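PDB 5Y5A: KLLA0F20702p from Kluyveromyces lactis, which probably helps recruit telomerase to telomeres by binding the telomere protein Cdc13, seen here as the part of Est1 holding its TPR-like and DNA/RNA-binding regions. Local coordinates for residues N120-L123 with Q124-P128; L140-N144 with Y145-A149; A149-P152 with S153-S157; K289-N292 with S293-D296; R306-N309 with M310-E314. All blocks are in the same frame, centred on the assembly; numbering follows the deposited sequence.

Interaction 1. Residues N120-L123 with Q124-P128; sequences NSIL and QKIFP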
loop_
_atom_site.group_PDB
_atom_site.type_symbol
_atom_site.label_atom_id
_atom_site.label_comp_id
_atom_site.label_asym_id
_atom_site.label_seq_id
_atom_site.Cartn_x
_atom_site.Cartn_y
_atom_site.Cartn_z
ATOM N N ASN A 120 2.461 -17.935 27.532
ATOM C CA ASN A 120 2.924 -16.556 27.488
ATOM C C ASN A 120 4.190 -16.371 28.319
ATOM O O ASN A 120 4.936 -15.415 28.126
ATOM C CB ASN A 120 1.838 -15.599 27.976
ATOM C CG ASN A 120 1.035 -15.011 26.841
ATOM O OD1 ASN A 120 1.496 -14.970 25.703
ATOM N ND2 ASN A 120 -0.169 -14.545 27.142
ATOM N N SER A 121 4.432 -17.288 29.247
ATOM C CA SER A 121 5.620 -17.200 30.081
ATOM C C SER A 121 6.852 -17.691 29.333
ATOM O O SER A 121 7.898 -17.042 29.362
ATOM C CB SER A 121 5.443 -17.992 31.373
ATOM O OG SER A 121 6.631 -17.943 32.141
ATOM N N ILE A 122 6.729 -18.835 28.664
ATOM C CA ILE A 122 7.832 -19.369 27.871
ATOM C C ILE A 122 8.103 -18.477 26.654
ATOM O O ILE A 122 9.237 -18.391 26.176
ATOM C CB ILE A 122 7.557 -20.826 27.413
ATOM C CG1 ILE A 122 7.511 -21.781 28.610
ATOM C CG2 ILE A 122 8.593 -21.287 26.413
ATOM C CD1 ILE A 122 6.988 -23.171 28.276
ATOM N N LEU A 123 7.068 -17.799 26.168
ATOM C CA LEU A 123 7.225 -16.901 25.030
ATOM C C LEU A 123 8.118 -15.726 25.391
ATOM O O LEU A 123 8.972 -15.311 24.605
ATOM C CB LEU A 123 5.871 -16.385 24.545
ATOM C CG LEU A 123 5.973 -15.275 23.495
ATOM C CD1 LEU A 123 6.603 -15.808 22.217
ATOM C CD2 LEU A 123 4.620 -14.644 23.211
ATOM N N GLN A 124 7.919 -15.197 26.592
ATOM C CA GLN A 124 8.663 -14.031 27.039
ATOM C C GLN A 124 10.094 -14.400 27.404
ATOM O O GLN A 124 10.923 -13.525 27.644
ATOM C CB GLN A 124 7.954 -13.373 28.221
ATOM C CG GLN A 124 6.631 -12.718 27.843
ATOM C CD GLN A 124 5.812 -12.281 29.047
ATOM O OE1 GLN A 124 6.052 -12.722 30.176
ATOM N NE2 GLN A 124 4.836 -11.409 28.808
ATOM N N LYS A 125 10.380 -15.700 27.441
ATOM C CA LYS A 125 11.748 -16.179 27.605
ATOM C C LYS A 125 12.500 -16.107 26.279
ATOM O O LYS A 125 13.718 -15.928 26.251
ATOM C CB LYS A 125 11.770 -17.618 28.127
ATOM C CG LYS A 125 11.130 -17.829 29.488
ATOM C CD LYS A 125 11.317 -19.271 29.954
ATOM C CE LYS A 125 10.624 -19.531 31.278
ATOM N NZ LYS A 125 10.832 -20.936 31.721
ATOM N N ILE A 126 11.760 -16.242 25.183
ATOM C CA ILE A 126 12.346 -16.392 23.856
ATOM C C ILE A 126 12.333 -15.101 23.046
ATOM O O ILE A 126 13.301 -14.782 22.352
ATOM C CB ILE A 126 11.604 -17.480 23.052
ATOM C CG1 ILE A 126 11.812 -18.857 23.689
ATOM C CG2 ILE A 126 12.062 -17.488 21.609
ATOM C CD1 ILE A 126 10.915 -19.942 23.127
ATOM N N PHE A 127 11.234 -14.360 23.140
ATOM C CA PHE A 127 11.014 -13.203 22.280
ATOM C C PHE A 127 12.115 -12.133 22.319
ATOM O O PHE A 127 12.447 -11.567 21.278
ATOM C CB PHE A 127 9.668 -12.544 22.600
ATOM C CG PHE A 127 9.243 -11.532 21.571
ATOM C CD1 PHE A 127 8.583 -11.932 20.425
ATOM C CD2 PHE A 127 9.530 -10.188 21.740
ATOM C CE1 PHE A 127 8.205 -11.006 19.468
ATOM C CE2 PHE A 127 9.158 -9.258 20.789
ATOM C CZ PHE A 127 8.492 -9.665 19.653
ATOM N N PRO A 128 12.673 -11.833 23.506
ATOM C CA PRO A 128 13.735 -10.820 23.473
ATOM C C PRO A 128 14.960 -11.220 22.644
ATOM O O PRO A 128 15.651 -10.339 22.136
ATOM C CB PRO A 128 14.110 -10.667 24.949
ATOM C CG PRO A 128 12.857 -10.994 25.674
ATOM C CD PRO A 128 12.238 -12.113 24.887
#

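Interaction 2. Residues L140-N144 with Y145-A149; sequences LIFAN and YNLTA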
loop_
_atom_site.group_PDB
_atom_site.type_symbol
_atom_site.label_atom_id
_atom_site.label_comp_id
_atom_site.label_asym_id
_atom_site.label_seq_id
_atom_site.Cartn_x
_atom_site.Cartn_y
_atom_site.Cartn_z
ATOM N N LEU A 140 24.310 -2.830 14.018
ATOM C CA LEU A 140 25.571 -3.157 13.366
ATOM C C LEU A 140 25.724 -2.349 12.090
ATOM O O LEU A 140 26.745 -1.700 11.871
ATOM C CB LEU A 140 25.650 -4.651 13.045
ATOM C CG LEU A 140 26.838 -5.069 12.170
ATOM C CD1 LEU A 140 28.152 -4.880 12.913
ATOM C CD2 LEU A 140 26.704 -6.500 11.678
ATOM N N ILE A 141 24.686 -2.387 11.262
ATOM C CA ILE A 141 24.700 -1.736 9.962
ATOM C C ILE A 141 24.895 -0.228 10.079
ATOM O O ILE A 141 25.778 0.341 9.440
ATOM C CB ILE A 141 23.403 -2.026 9.194
ATOM C CG1 ILE A 141 23.390 -3.481 8.726
ATOM C CG2 ILE A 141 23.255 -1.089 8.011
ATOM C CD1 ILE A 141 22.053 -3.927 8.176
ATOM N N PHE A 142 24.089 0.396 10.906
ATOM C CA PHE A 142 24.147 1.821 11.095
ATOM C C PHE A 142 25.406 2.302 11.799
ATOM O O PHE A 142 25.718 3.475 11.776
ATOM C CB PHE A 142 22.919 2.278 11.860
ATOM C CG PHE A 142 21.698 2.433 11.010
ATOM C CD1 PHE A 142 20.914 1.358 10.712
ATOM C CD2 PHE A 142 21.339 3.658 10.515
ATOM C CE1 PHE A 142 19.797 1.490 9.931
ATOM C CE2 PHE A 142 20.218 3.799 9.736
ATOM C CZ PHE A 142 19.448 2.712 9.446
ATOM N N ALA A 143 26.119 1.388 12.431
ATOM C CA ALA A 143 27.353 1.726 13.140
ATOM C C ALA A 143 28.555 1.771 12.203
ATOM O O ALA A 143 29.505 2.521 12.432
ATOM C CB ALA A 143 27.608 0.737 14.268
ATOM N N ASN A 144 28.514 0.960 11.150
ATOM C CA ASN A 144 29.616 0.886 10.193
ATOM C C ASN A 144 29.481 1.843 9.010
ATOM O O ASN A 144 30.465 2.432 8.562
ATOM C CB ASN A 144 29.754 -0.539 9.656
ATOM C CG ASN A 144 30.519 -1.445 10.592
ATOM O OD1 ASN A 144 31.730 -1.623 10.448
ATOM N ND2 ASN A 144 29.816 -2.029 11.555
ATOM N N TYR A 145 28.264 1.995 8.500
ATOM C CA TYR A 145 28.081 2.685 7.230
ATOM C C TYR A 145 27.097 3.852 7.308
ATOM O O TYR A 145 26.120 3.811 8.060
ATOM C CB TYR A 145 27.628 1.680 6.166
ATOM C CG TYR A 145 28.480 0.424 6.119
ATOM C CD1 TYR A 145 29.778 0.460 5.622
ATOM C CD2 TYR A 145 27.989 -0.797 6.576
ATOM C CE1 TYR A 145 30.560 -0.681 5.579
ATOM C CE2 TYR A 145 28.766 -1.943 6.535
ATOM C CZ TYR A 145 30.049 -1.878 6.035
ATOM O OH TYR A 145 30.830 -3.009 5.989
ATOM N N ASN A 146 27.376 4.894 6.529
ATOM C CA ASN A 146 26.480 6.041 6.404
ATOM C C ASN A 146 25.490 5.807 5.265
ATOM O O ASN A 146 25.883 5.626 4.113
ATOM C CB ASN A 146 27.282 7.326 6.171
ATOM C CG ASN A 146 26.463 8.584 6.408
ATOM O OD1 ASN A 146 25.246 8.592 6.231
ATOM N ND2 ASN A 146 27.133 9.655 6.812
ATOM N N LEU A 147 24.202 5.806 5.587
ATOM C CA LEU A 147 23.194 5.448 4.599
ATOM C C LEU A 147 22.467 6.659 4.026
ATOM O O LEU A 147 21.434 6.511 3.374
ATOM C CB LEU A 147 22.176 4.486 5.217
ATOM C CG LEU A 147 22.743 3.243 5.903
ATOM C CD1 LEU A 147 21.621 2.312 6.321
ATOM C CD2 LEU A 147 23.712 2.534 4.980
ATOM N N THR A 148 23.006 7.851 4.258
ATOM C CA THR A 148 22.294 9.082 3.914
ATOM C C THR A 148 22.150 9.311 2.411
ATOM O O THR A 148 21.361 10.155 1.984
ATOM C CB THR A 148 22.980 10.315 4.532
ATOM O OG1 THR A 148 24.400 10.199 4.384
ATOM C CG2 THR A 148 22.639 10.427 6.007
ATOM N N ALA A 149 22.902 8.567 1.609
ATOM C CA ALA A 149 22.787 8.688 0.160
ATOM C C ALA A 149 21.624 7.859 -0.373
ATOM O O ALA A 149 21.231 7.998 -1.532
ATOM C CB ALA A 149 24.083 8.272 -0.513
#

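Interaction 3. Residues A149-P152 with S153-S157; sequences ALIP and SDTRS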
loop_
_atom_site.group_PDB
_atom_site.type_symbol
_atom_site.label_atom_id
_atom_site.label_comp_id
_atom_site.label_asym_id
_atom_site.label_seq_id
_atom_site.Cartn_x
_atom_site.Cartn_y
_atom_site.Cartn_z
ATOM N N ALA A 149 22.902 8.567 1.609
ATOM C CA ALA A 149 22.787 8.688 0.160
ATOM C C ALA A 149 21.624 7.859 -0.373
ATOM O O ALA A 149 21.231 7.998 -1.532
ATOM C CB ALA A 149 24.083 8.272 -0.513
ATOM N N LEU A 150 21.064 7.005 0.479
ATOM C CA LEU A 150 20.037 6.063 0.047
ATOM C C LEU A 150 18.789 6.124 0.918
ATOM O O LEU A 150 17.696 5.770 0.484
ATOM C CB LEU A 150 20.592 4.636 0.058
ATOM C CG LEU A 150 21.914 4.378 -0.668
ATOM C CD1 LEU A 150 23.109 4.554 0.264
ATOM C CD2 LEU A 150 21.908 2.994 -1.290
ATOM N N ILE A 151 18.968 6.585 2.148
ATOM C CA ILE A 151 17.944 6.515 3.180
ATOM C C ILE A 151 17.653 7.922 3.707
ATOM O O ILE A 151 18.555 8.758 3.749
ATOM C CB ILE A 151 18.417 5.566 4.319
ATOM C CG1 ILE A 151 18.502 4.135 3.800
ATOM C CG2 ILE A 151 17.508 5.599 5.511
ATOM C CD1 ILE A 151 17.294 3.714 3.016
ATOM N N PRO A 152 16.389 8.204 4.072
ATOM C CA PRO A 152 16.094 9.480 4.739
ATOM C C PRO A 152 16.932 9.655 6.003
ATOM O O PRO A 152 17.118 8.697 6.751
ATOM C CB PRO A 152 14.606 9.370 5.077
ATOM C CG PRO A 152 14.059 8.407 4.069
ATOM C CD PRO A 152 15.169 7.421 3.804
ATOM N N SER A 153 17.435 10.864 6.227
ATOM C CA SER A 153 18.378 11.131 7.308
ATOM C C SER A 153 17.815 10.854 8.701
ATOM O O SER A 153 18.539 10.435 9.602
ATOM C CB SER A 153 18.844 12.581 7.227
ATOM O OG SER A 153 17.733 13.449 7.094
ATOM N N ASP A 154 16.520 11.085 8.873
ATOM C CA ASP A 154 15.881 10.940 10.174
ATOM C C ASP A 154 15.602 9.488 10.535
ATOM O O ASP A 154 15.028 9.210 11.587
ATOM C CB ASP A 154 14.576 11.723 10.197
ATOM C CG ASP A 154 13.656 11.331 9.066
ATOM O OD1 ASP A 154 13.803 11.893 7.958
ATOM O OD2 ASP A 154 12.793 10.456 9.275
ATOM N N THR A 155 15.993 8.569 9.658
ATOM C CA THR A 155 15.773 7.144 9.888
ATOM C C THR A 155 16.521 6.656 11.123
ATOM O O THR A 155 15.979 5.901 11.932
ATOM C CB THR A 155 16.205 6.309 8.677
ATOM O OG1 THR A 155 15.284 6.520 7.602
ATOM C CG2 THR A 155 16.227 4.826 9.020
ATOM N N ARG A 156 17.752 7.095 11.314
ATOM C CA ARG A 156 18.497 6.702 12.497
ATOM C C ARG A 156 17.719 7.123 13.710
ATOM O O ARG A 156 17.512 6.348 14.608
ATOM C CB ARG A 156 19.842 7.403 12.553
ATOM C CG ARG A 156 20.982 6.626 11.966
ATOM C CD ARG A 156 22.270 7.417 12.051
ATOM N NE ARG A 156 23.376 6.503 12.209
ATOM C CZ ARG A 156 24.300 6.293 11.290
ATOM N NH1 ARG A 156 25.490 5.854 11.637
ATOM N NH2 ARG A 156 24.038 6.525 10.028
ATOM N N SER A 157 17.289 8.366 13.734
ATOM C CA SER A 157 16.533 8.870 14.874
ATOM C C SER A 157 15.351 7.971 15.209
ATOM O O SER A 157 15.170 7.573 16.359
ATOM C CB SER A 157 16.035 10.290 14.593
ATOM O OG SER A 157 17.069 11.094 14.053
#

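Interaction 4. Residues K289-N292 with S293-D296; sequences KLLN and SLDD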
loop_
_atom_site.group_PDB
_atom_site.type_symbol
_atom_site.label_atom_id
_atom_site.label_comp_id
_atom_site.label_asym_id
_atom_site.label_seq_id
_atom_site.Cartn_x
_atom_site.Cartn_y
_atom_site.Cartn_z
ATOM N N LYS A 289 -15.661 -13.406 7.877
ATOM C CA LYS A 289 -15.589 -12.292 8.807
ATOM C C LYS A 289 -16.098 -11.011 8.167
ATOM O O LYS A 289 -16.800 -10.234 8.810
ATOM C CB LYS A 289 -14.159 -12.105 9.303
ATOM C CG LYS A 289 -13.726 -13.184 10.273
ATOM C CD LYS A 289 -12.275 -13.026 10.655
ATOM C CE LYS A 289 -11.898 -14.031 11.722
ATOM N NZ LYS A 289 -10.459 -13.911 12.051
ATOM N N LEU A 290 -15.743 -10.796 6.901
ATOM C CA LEU A 290 -16.226 -9.637 6.159
ATOM C C LEU A 290 -17.746 -9.611 6.165
ATOM O O LEU A 290 -18.364 -8.566 6.374
ATOM C CB LEU A 290 -15.706 -9.646 4.714
ATOM C CG LEU A 290 -16.299 -8.599 3.761
ATOM C CD1 LEU A 290 -16.094 -7.161 4.285
ATOM C CD2 LEU A 290 -15.691 -8.751 2.374
ATOM N N LEU A 291 -18.347 -10.769 5.941
ATOM C CA LEU A 291 -19.801 -10.859 5.909
ATOM C C LEU A 291 -20.414 -10.530 7.279
ATOM O O LEU A 291 -21.478 -9.915 7.357
ATOM C CB LEU A 291 -20.233 -12.248 5.427
ATOM C CG LEU A 291 -20.559 -12.273 3.926
ATOM C CD1 LEU A 291 -19.440 -11.658 3.102
ATOM C CD2 LEU A 291 -20.882 -13.675 3.430
ATOM N N ASN A 292 -19.727 -10.920 8.351
ATOM C CA ASN A 292 -20.162 -10.577 9.701
ATOM C C ASN A 292 -20.111 -9.074 9.949
ATOM O O ASN A 292 -21.018 -8.513 10.567
ATOM C CB ASN A 292 -19.317 -11.308 10.738
ATOM C CG ASN A 292 -19.619 -12.789 10.787
ATOM O OD1 ASN A 292 -20.666 -13.232 10.318
ATOM N ND2 ASN A 292 -18.710 -13.562 11.369
ATOM N N SER A 293 -19.051 -8.436 9.466
ATOM C CA SER A 293 -18.910 -6.991 9.548
ATOM C C SER A 293 -20.028 -6.293 8.788
ATOM O O SER A 293 -20.612 -5.326 9.276
ATOM C CB SER A 293 -17.556 -6.544 8.990
ATOM O OG SER A 293 -16.515 -6.851 9.890
ATOM N N LEU A 294 -20.319 -6.785 7.589
ATOM C CA LEU A 294 -21.400 -6.228 6.805
ATOM C C LEU A 294 -22.732 -6.402 7.554
ATOM O O LEU A 294 -23.601 -5.538 7.465
ATOM C CB LEU A 294 -21.436 -6.868 5.411
ATOM C CG LEU A 294 -20.195 -6.558 4.560
ATOM C CD1 LEU A 294 -20.146 -7.388 3.284
ATOM C CD2 LEU A 294 -20.105 -5.063 4.219
ATOM N N ASP A 295 -22.872 -7.493 8.315
ATOM C CA ASP A 295 -24.045 -7.688 9.179
ATOM C C ASP A 295 -24.145 -6.588 10.236
ATOM O O ASP A 295 -25.219 -6.008 10.456
ATOM C CB ASP A 295 -24.013 -9.045 9.905
ATOM C CG ASP A 295 -24.215 -10.231 8.981
ATOM O OD1 ASP A 295 -24.542 -10.038 7.795
ATOM O OD2 ASP A 295 -24.061 -11.373 9.461
ATOM N N ASP A 296 -23.026 -6.336 10.916
ATOM C CA ASP A 296 -22.989 -5.341 11.983
ATOM C C ASP A 296 -23.294 -3.957 11.417
ATOM O O ASP A 296 -23.994 -3.170 12.034
ATOM C CB ASP A 296 -21.627 -5.331 12.683
ATOM C CG ASP A 296 -21.249 -6.686 13.265
ATOM O OD1 ASP A 296 -22.151 -7.460 13.658
ATOM O OD2 ASP A 296 -20.035 -6.971 13.336
#

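Interaction 5. Residues R306-N309 with M310-E314; sequences RIIN and MEIME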
loop_
_atom_site.group_PDB
_atom_site.type_symbol
_atom_site.label_atom_id
_atom_site.label_comp_id
_atom_site.label_asym_id
_atom_site.label_seq_id
_atom_site.Cartn_x
_atom_site.Cartn_y
_atom_site.Cartn_z
ATOM N N ARG A 306 -19.820 10.075 12.774
ATOM C CA ARG A 306 -18.722 10.050 11.827
ATOM C C ARG A 306 -18.078 8.695 11.709
ATOM O O ARG A 306 -17.676 8.281 10.646
ATOM C CB ARG A 306 -17.645 11.042 12.260
ATOM C CG ARG A 306 -16.565 11.335 11.219
ATOM C CD ARG A 306 -15.418 10.360 11.324
ATOM N NE ARG A 306 -14.197 10.969 11.816
ATOM C CZ ARG A 306 -13.012 10.806 11.240
ATOM N NH1 ARG A 306 -11.942 11.390 11.739
ATOM N NH2 ARG A 306 -12.892 10.060 10.158
ATOM N N ILE A 307 -17.968 8.018 12.827
ATOM C CA ILE A 307 -17.310 6.719 12.873
ATOM C C ILE A 307 -18.063 5.717 11.995
ATOM O O ILE A 307 -17.461 4.837 11.382
ATOM C CB ILE A 307 -17.200 6.181 14.321
ATOM C CG1 ILE A 307 -16.274 4.963 14.367
ATOM C CG2 ILE A 307 -18.566 5.836 14.888
ATOM C CD1 ILE A 307 -14.826 5.277 14.036
ATOM N N ILE A 308 -19.379 5.877 11.915
ATOM C CA ILE A 308 -20.207 5.015 11.088
ATOM C C ILE A 308 -20.075 5.383 9.612
ATOM O O ILE A 308 -19.983 4.500 8.759
ATOM C CB ILE A 308 -21.683 5.092 11.506
ATOM C CG1 ILE A 308 -21.824 4.800 13.001
ATOM C CG2 ILE A 308 -22.524 4.133 10.679
ATOM C CD1 ILE A 308 -21.249 3.464 13.418
ATOM N N ASN A 309 -20.067 6.683 9.315
ATOM C CA ASN A 309 -19.889 7.149 7.941
ATOM C C ASN A 309 -18.558 6.637 7.412
ATOM O O ASN A 309 -18.471 6.118 6.297
ATOM C CB ASN A 309 -19.941 8.686 7.843
ATOM C CG ASN A 309 -21.214 9.278 8.414
ATOM O OD1 ASN A 309 -22.300 8.726 8.259
ATOM N ND2 ASN A 309 -21.084 10.419 9.078
ATOM N N MET A 310 -17.522 6.775 8.230
ATOM C CA MET A 310 -16.198 6.284 7.867
ATOM C C MET A 310 -16.190 4.774 7.610
ATOM O O MET A 310 -15.610 4.319 6.635
ATOM C CB MET A 310 -15.175 6.622 8.954
ATOM C CG MET A 310 -13.753 6.163 8.605
ATOM S SD MET A 310 -12.476 7.062 9.502
ATOM C CE MET A 310 -13.056 6.876 11.183
ATOM N N GLU A 311 -16.832 3.996 8.475
ATOM C CA GLU A 311 -16.794 2.546 8.296
ATOM C C GLU A 311 -17.572 2.115 7.049
ATOM O O GLU A 311 -17.167 1.187 6.350
ATOM C CB GLU A 311 -17.310 1.844 9.545
ATOM C CG GLU A 311 -16.298 1.901 10.684
ATOM C CD GLU A 311 -16.798 1.265 11.967
ATOM O OE1 GLU A 311 -17.993 0.909 12.035
ATOM O OE2 GLU A 311 -15.989 1.122 12.910
ATOM N N ILE A 312 -18.662 2.809 6.748
ATOM C CA ILE A 312 -19.388 2.561 5.504
ATOM C C ILE A 312 -18.501 2.802 4.277
ATOM O O ILE A 312 -18.525 2.029 3.316
ATOM C CB ILE A 312 -20.648 3.434 5.412
ATOM C CG1 ILE A 312 -21.659 2.978 6.464
ATOM C CG2 ILE A 312 -21.257 3.360 4.016
ATOM C CD1 ILE A 312 -22.950 3.728 6.440
ATOM N N MET A 313 -17.698 3.857 4.313
ATOM C CA MET A 313 -16.830 4.148 3.175
ATOM C C MET A 313 -15.689 3.143 3.082
ATOM O O MET A 313 -15.253 2.811 1.988
ATOM C CB MET A 313 -16.294 5.571 3.256
ATOM C CG MET A 313 -17.400 6.610 3.210
ATOM S SD MET A 313 -16.772 8.283 3.125
ATOM C CE MET A 313 -18.011 9.143 4.094
ATOM N N GLU A 314 -15.228 2.635 4.221
ATOM C CA GLU A 314 -14.195 1.605 4.207
ATOM C C GLU A 314 -14.744 0.261 3.709
ATOM O O GLU A 314 -14.066 -0.470 3.009
ATOM C CB GLU A 314 -13.585 1.423 5.598
ATOM C CG GLU A 314 -12.455 0.417 5.600
ATOM C CD GLU A 314 -12.019 0.010 6.991
ATOM O OE1 GLU A 314 -12.367 0.716 7.947
ATOM O OE2 GLU A 314 -11.322 -1.019 7.121
#

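Interaction 1. Residues N120-L123 with Q124-P128
Leu123 and Gln124 sit at a kink in helix 113-144, and with Ile122 they carry most of this local contact. The carbonyl of Leu123 does the firm work: Leu123 O accepts from Phe127 N at 2.9 Å, nearly along the C=O axis, and also from Ile126 N at 3.0 Å, which comes in from above the carbonyl plane. One acceptor therefore serves an i+3 and an i+4 donor. On the N-terminal side the bonding is slack. Gln124 N is shared between Asn120 O at 3.4 Å and Ser121 O at 3.3 Å, both weak, and Lys125 N makes a weak bond to Ile122 O at 3.2 Å. The side chain of Gln124 has CG beside its own backbone N (chi1 -69°), which swings the chain back over the preceding turn until Gln124 CG rests on Asn120 O at 3.2 Å; its side chain also touches Glu206 of helix 179-206. Ile122 uses its CG2 branch, which meets the CD1 end of Ile126 at 4.2 Å. Leu123 gives little to the following turn beyond its carbonyl: CD1 just grazes Phe127 CB at 4.5 Å, and the side chain packs on Phe97 of helix 78-105 and Met205 of helix 179-206. Phe97 also takes Ile126, while Phe127 reaches Phe94 and Ser198. Pro128 has no N-H to give to the turn before, consistent with the kink. The chemistry implies a helix whose irregular bonding is spanned by the doubly used Leu123 carbonyl, with Leu123, Ile126 and Phe127 buried against neighbouring helices.

Interaction 2. Residues L140-N144 with Y145-A149
Tyr145 gives its backbone N-H to Ile141 O (3.1 Å, N-H...O 159°) in the last turn of helix 113-144, and there the chain leaves helical phi/psi for an extended path. Its CG is anti to its own carbonyl carbon and beside the backbone N (chi1 -49°), which folds the ring back against the residue before it. As a result Asn144 CB lies over one face of the Tyr145 ring, 3.6 Å from the centroid, a CH-pi contact offset toward the rim. The phenol end is anchored further off, its OH bonded to Leu53 O, and Phe180 meets the ring edge-to-face. The amide of Asn144 turns back onto the helix: Asn144 ND2 donates to Leu140 O at 3.1 Å in an almost straight bond lying in the amide plane. That carbonyl also receives the N-H groups of Ala143 and Asn144. Two residues past the tyrosine, Leu147 points back at the helix. Leu147 CD1 sits over one face of the Phe142 ring, 4.0 Å from the centroid and 20° off the normal, and also touches Ile141 CG2 at 4.1 Å; the Leu147 side chain crosses both at about a right angle. Asn146, between Tyr145 and Leu147, makes an Asx turn: Asn146 OD1 accepts Thr148 N at 3.1 Å and Thr148 OG1 at 2.6 Å, both from the same face of the amide. The chemistry implies a helix exit where Leu147 CD1 packs on Ile141 and makes a CH-pi contact with Phe142, Asn144 separately covers Tyr145 and adds a third donor to Leu140 O, and Asn146 OD1 takes the Thr148 N-H.

Interaction 3. Residues A149-P152 with S153-S157
Pro152 and Thr155 are the two ends of a type I beta turn that carries the chain from the loop after helix 113-144 into the short helix 155-158. The Pro152 carbonyl is gripped twice by the same residue: Thr155 N reaches Pro152 O at 3.1 Å (N-H...O 156°), and Thr155 OG1 donates to that oxygen at 3.0 Å. Both come from the same face of the carbonyl plane, the hydroxyl tilted 29° from it and the backbone N lying further above. This is possible because the threonine places OG1 beside its own backbone N (chi1 -71°), leaving CG2 on the other branch. The turn thus serves as the lead-in to the helix, with its first carbonyl held by the backbone N-H and the hydroxyl of the first helical residue. Packing adds to the bonds. The CG2 methyl of Ile151 pushes against Thr155 from across, 3.2 Å from Thr155 OG1 and 3.5 Å from Thr155 CB, the latter closer than carbons usually come; the two side chains cross at about a right angle. The Pro152 ring crosses Thr155 at a slant, with Pro152 CB 3.9 Å from Thr155 OG1, and also touches Val517. At the turn's corners the polar ends look to other parts of the chain: Asp154 OD1 forms a salt bridge with Lys519, and Ser153 OG bonds to Asp514 OD2. Ile151 goes on to Val185 of helix 179-206, a helix that Leu150 touches as well. Leu150 packs on an apolar side chain of the bound peptide, presumably the Cdc13 fragment, so the loop also contributes to the contact with the peptide.

Interaction 4. Residues K289-N292 with S293-D296
The amide of Asn292 and the carboxylate of Asp295 stand one turn apart with their planes inclined by 49°, and Asn292 OD1 comes no nearer to Asp295 OD2 than 4.0 Å. The carboxylate instead lies close to the Leu291 carbonyl, with Asp295 OD1 3.1 Å from Leu291 O. Two acceptors this close would probably repel, and His335 is likely to offset that: its NE2 bonds to Leu291 O and weakly to Asp295 OD1, while Asp295 OD2 forms a salt bridge with Arg334. Were Asp295 an alanine, Arg334 would probably be left without this charged mate and His335 would lose its weak bond to the carboxylate. All this rests on a regular alpha-helix, 285-298, in the Est1 DNA/RNA-binding region, with i to i+4 bonds such as Leu294 N to Leu290 O at 2.9 Å and Asp296 N to Asn292 O at 3.0 Å. On its apolar side Leu294 has CG beside its backbone N (chi1 -65°), which leans it back over the preceding turn: Leu294 CD1 meets Leu290 CG at 4.1 Å and Leu291 CD1 at 4.3 Å. Leu290 continues to Leu278 and Leu279 of helix 271-279, and with Ser293 it touches Phe315 at the end of helix 306-315.

Interaction 5. Residues R306-N309 with M310-E314
Arg306 and Met310 meet one turn apart in a local side-chain contact at the start of helix 306-315, a short helix lying against the long helix 339-379. Arg306 NH2 lies 3.1 Å from Met310 SD, a short, oblique approach. Met310 CG is anti to the backbone N (chi1 -178°), and a bend at chi3 curls CE back, so that Met310 CE touches Ile307 CD1 at 3.7 Å. With an alanine in place of Met310, Arg306 would probably lose the sulfur and methyl beside its head, and Ile307 CD1 its methyl neighbour. Arg306 NH2 also bonds to Asn357 OD1, which ties the group to helix 339-379. Beneath the side chains runs ordinary alpha-helical bonding within the Est1 DNA/RNA-binding region, beginning with Met310 N to Arg306 O at 2.9 Å (N-H...O 170°). Ile307 and Glu311 lie side by side, pointing the same way, with Glu311 CG resting on Ile307 O at 3.2 Å. On the buried side Ile308 CG2 packs on Ile312 CD1 at 4.3 Å, and Met313 CE reaches Asn309 CB at 4.2 Å. Asn309 OD1 takes a bond from Lys349.

Interactions 1, 2 and 3 follow one another along the telomerase-activating region. Interactions 1 and 2 share helix 113-144, with centres about 31 Å apart. Interactions 2 and 3 share Ala149, have centres about 9 Å apart, and touch where Phe142 CZ meets Thr155 CG2 at 3.9 Å, so that the end of the long helix and the short helix 155-158 pack together. Interaction 3 reaches the bound peptide through Leu150. Interactions 4 and 5 lie in the DNA/RNA-binding region on successive helices, about 14 Å between centres and 7 Å between nearest atoms. Interaction 4 is about 47 Å, centre to centre, from interaction 2, across the chain's middle.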